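Local coordinates for protein oxidase (Sinorhizobium meliloti, PDB 4FFU) that is of uncertain function, a NodN-like member of the MaoC-like dehydratase family to which monoamine oxidase activity has been tentatively assigned, at residues Ala69-Ala72 with Lys73-Gly77; Gly84-Ile87 with Phe88-Val92. All coordinates share one frame; numbering follows the deposited sequence. Where two conformers were deposited one is given.

Interaction 1 of 2, residues Ala69-Ala72 with Lys73-Gly77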
# COMPACT_ATOMS: atom_id res chain seq x y z
N ALA I 69 -10.78 -17.54 0.96
CA ALA I 69 -12.25 -17.58 1.03
C ALA I 69 -12.82 -19.00 0.93
O ALA I 69 -13.88 -19.28 1.50
CB ALA I 69 -12.87 -16.70 -0.05
N GLU I 70 -12.11 -19.90 0.26
CA GLU I 70 -12.57 -21.28 0.11
C GLU I 70 -12.41 -22.07 1.42
O GLU I 70 -13.34 -22.69 1.89
CB GLU I 70 -11.85 -21.99 -1.04
CG GLU I 70 -12.09 -21.39 -2.42
CD GLU I 70 -13.54 -21.51 -2.92
OE1 GLU I 70 -14.30 -22.37 -2.45
OE2 GLU I 70 -13.92 -20.72 -3.81
N PHE I 71 -11.23 -21.97 2.02
CA PHE I 71 -10.96 -22.62 3.29
C PHE I 71 -11.91 -22.08 4.35
O PHE I 71 -12.41 -22.84 5.20
CB PHE I 71 -9.51 -22.37 3.71
CG PHE I 71 -9.23 -22.72 5.15
CD1 PHE I 71 -9.09 -24.06 5.55
CD2 PHE I 71 -9.13 -21.73 6.11
CE1 PHE I 71 -8.84 -24.37 6.88
CE2 PHE I 71 -8.88 -22.04 7.44
CZ PHE I 71 -8.74 -23.37 7.82
N ALA I 72 -12.15 -20.77 4.31
CA ALA I 72 -12.99 -20.14 5.32
C ALA I 72 -14.45 -20.65 5.32
O ALA I 72 -15.14 -20.56 6.35
CB ALA I 72 -12.94 -18.63 5.18
N LYS I 73 -14.91 -21.19 4.19
CA LYS I 73 -16.25 -21.85 4.13
C LYS I 73 -16.35 -23.02 5.11
O LYS I 73 -17.44 -23.38 5.56
CB LYS I 73 -16.60 -22.31 2.71
CG LYS I 73 -16.84 -21.20 1.71
CD LYS I 73 -16.81 -21.73 0.28
CE LYS I 73 -16.96 -20.62 -0.75
NZ LYS I 73 -17.07 -21.20 -2.13
N THR I 74 -15.22 -23.64 5.43
CA THR I 74 -15.24 -24.81 6.34
C THR I 74 -15.15 -24.41 7.81
O THR I 74 -15.23 -25.26 8.69
CB THR I 74 -14.06 -25.76 6.06
OG1 THR I 74 -12.85 -25.13 6.50
CG2 THR I 74 -13.97 -26.11 4.59
N LEU I 75 -14.95 -23.12 8.08
CA LEU I 75 -14.82 -22.66 9.46
C LEU I 75 -16.20 -22.46 10.05
O LEU I 75 -17.15 -22.21 9.29
CB LEU I 75 -14.06 -21.33 9.52
CG LEU I 75 -12.60 -21.28 9.05
CD1 LEU I 75 -12.12 -19.83 9.06
CD2 LEU I 75 -11.71 -22.17 9.90
N PRO I 76 -16.33 -22.58 11.35
CA PRO I 76 -17.55 -22.12 11.98
C PRO I 76 -17.68 -20.68 11.58
O PRO I 76 -16.74 -19.95 11.63
CB PRO I 76 -17.22 -22.19 13.47
CG PRO I 76 -16.18 -23.21 13.58
CD PRO I 76 -15.35 -23.02 12.34
N GLY I 77 -18.84 -20.29 11.16
CA GLY I 77 -19.05 -18.96 10.64
C GLY I 77 -18.84 -18.77 9.16
O GLY I 77 -19.63 -18.08 8.58

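Interaction 2 of 2, residues Gly84-Ile87 with Phe88-Val92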
# COMPACT_ATOMS: atom_id res chain seq x y z
N GLY I 84 -6.80 -10.33 14.66
CA GLY I 84 -6.93 -9.62 15.94
C GLY I 84 -6.14 -8.32 15.99
O GLY I 84 -6.62 -7.29 16.49
N THR I 85 -4.91 -8.36 15.47
CA THR I 85 -4.06 -7.18 15.48
C THR I 85 -4.60 -6.07 14.57
O THR I 85 -4.28 -4.92 14.80
CB THR I 85 -2.60 -7.49 15.09
OG1 THR I 85 -2.58 -8.25 13.87
CG2 THR I 85 -1.85 -8.27 16.20
N MSE I 86 -5.39 -6.42 13.55
CA MSE I 86 -6.02 -5.39 12.67
C MSE I 86 -7.15 -4.68 13.40
O MSE I 86 -7.27 -3.44 13.35
CB MSE I 86 -6.65 -6.01 11.40
CG MSE I 86 -7.00 -4.88 10.44
SE MSE I 86 -8.44 -5.54 9.24
CE MSE I 86 -7.81 -7.36 8.83
N ILE I 87 -7.98 -5.45 14.08
CA ILE I 87 -9.11 -4.80 14.80
C ILE I 87 -8.55 -3.90 15.90
O ILE I 87 -9.03 -2.81 16.13
CB ILE I 87 -10.11 -5.85 15.28
CG1 ILE I 87 -10.62 -6.64 14.05
CG2 ILE I 87 -11.31 -5.22 15.98
CD1 ILE I 87 -11.10 -5.77 12.88
N PHE I 88 -7.49 -4.36 16.53
CA PHE I 88 -6.80 -3.55 17.53
C PHE I 88 -6.18 -2.28 16.93
O PHE I 88 -6.44 -1.20 17.43
CB PHE I 88 -5.74 -4.39 18.25
CG PHE I 88 -5.06 -3.66 19.39
CD1 PHE I 88 -5.80 -3.12 20.43
CD2 PHE I 88 -3.66 -3.56 19.43
CE1 PHE I 88 -5.19 -2.44 21.49
CE2 PHE I 88 -3.04 -2.89 20.49
CZ PHE I 88 -3.79 -2.33 21.51
N SER I 89 -5.35 -2.43 15.88
CA SER I 89 -4.66 -1.29 15.27
C SER I 89 -5.62 -0.27 14.68
O SER I 89 -5.42 0.94 14.84
CB SER I 89 -3.67 -1.76 14.20
OG SER I 89 -2.71 -2.63 14.77
N ILE I 90 -6.63 -0.74 13.96
CA ILE I 90 -7.62 0.18 13.39
C ILE I 90 -8.48 0.77 14.48
O ILE I 90 -8.79 1.98 14.46
CB ILE I 90 -8.45 -0.46 12.25
CG1 ILE I 90 -7.51 -0.77 11.06
CG2 ILE I 90 -9.56 0.48 11.76
CD1 ILE I 90 -8.24 -1.42 9.90
N GLY I 91 -8.90 -0.07 15.43
CA GLY I 91 -9.76 0.45 16.52
C GLY I 91 -9.08 1.59 17.27
O GLY I 91 -9.72 2.59 17.57
N VAL I 92 -7.80 1.43 17.59
CA VAL I 92 -6.98 2.46 18.22
C VAL I 92 -6.73 3.64 17.27
O VAL I 92 -6.82 4.81 17.67
CB VAL I 92 -5.62 1.86 18.72
CG1 VAL I 92 -4.62 2.96 19.08
CG2 VAL I 92 -5.88 0.91 19.89

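Interaction 1 of 2, residues Ala69-Ala72 with Lys73-Gly77
Phe71 and Ala72 meet Thr74 and Leu75 where a short, weakly bonded helix, about 69-72, leads into a type I beta turn from Ala72 to Leu75, closed by Leu75 N on Ala72 O (3.1 Å). The compact side of this surface contact is built on Phe71 and Leu75. The leucine's CD2 sits 3.8 Å from CE2 of Phe71, the two side chains crossing at a slant, while its CD1 turns to the methyl of the buried Ala72, 4.1 Å from CB. With CG anti to its own backbone N (chi1 166°), the Phe71 ring swings along the chain toward the turn and brings one face under Thr74 OG1. The ring also meets His65 edge-to-face, a residue Leu75 touches too, and packs on Glu26 of the third subunit. On the looser side Lys73 is the exposed member, while Glu70 packs on Thr122 of the second subunit. Their side chains run alongside each other and end in a salt bridge, Lys73 NZ to Glu70 OE1 at 3.0 Å, the amine standing above the carboxylate plane. The bend of Glu70 at chi2 (-66°) folds its carboxylate round to this amine. Thr74 grips Phe71 O twice: its N donates at 2.9 Å from above the carbonyl plane, and its OG1 donates within that plane at 2.7 Å.

Interaction 2 of 2, residues Gly84-Ile87 with Phe88-Val92
The helix 84-93, the central helix of the hot-dog fold, lies against the antiparallel sheet of this MaoC-like domain and is held here by successive i to i+4 bonds: Phe88 N to Gly84 O, Ser89 N to Thr85 O, Ile90 N to Met86 O and Gly91 N to Ile87 O. On one flank the selenomethionine Met86 and Ile90 lie side by side and point the same way, with CD1 of Ile90 3.7 Å from Met86 CG and 4.2 Å from SE. Both also pack on Ile47, and Met86 reaches helix 49-59. An alanine in place of Ile90 would remove CD1 and probably open a gap beside Met86 CG, leaving that side of the selenomethionine chain less well held. Ile87 and Phe88 both touch Leu159 of the sheet, and the Phe88 ring meets Tyr108 edge-to-face. Thr85 OG1 is hydrogen-bonded to His55 NE2, and its carbonyl faces Ser89. In the conformer given, one of two, Ser89 OG is anti to its own carbonyl carbon (chi1 -59°), which lays it back along the helix, 2.8 Å from Thr85 O. Ser89 N reaches the same Thr85 O at 2.9 Å, from the opposite face of the carbonyl plane.

In the fold
Interactions 1 and 2 follow one another along the chain within the MaoC-like domain, their centres 22 Å apart and their nearest atoms about 12 Å apart, without touching. The centre of interaction 2 is about 7 Å from the centre of the chain, and the contact is almost wholly buried; the centre of interaction 1 is about 28 Å from it, at the periphery. The chain passes from the turn of 73-77 through a loop into helix 84-93, and Arg80 in that loop touches Ala69 and Ala72. Both regions help build the six-chain assembly: Ala69 and Glu70 meet the second subunit and Phe71 the third, on which Thr85, Met86 and Phe88 also pack.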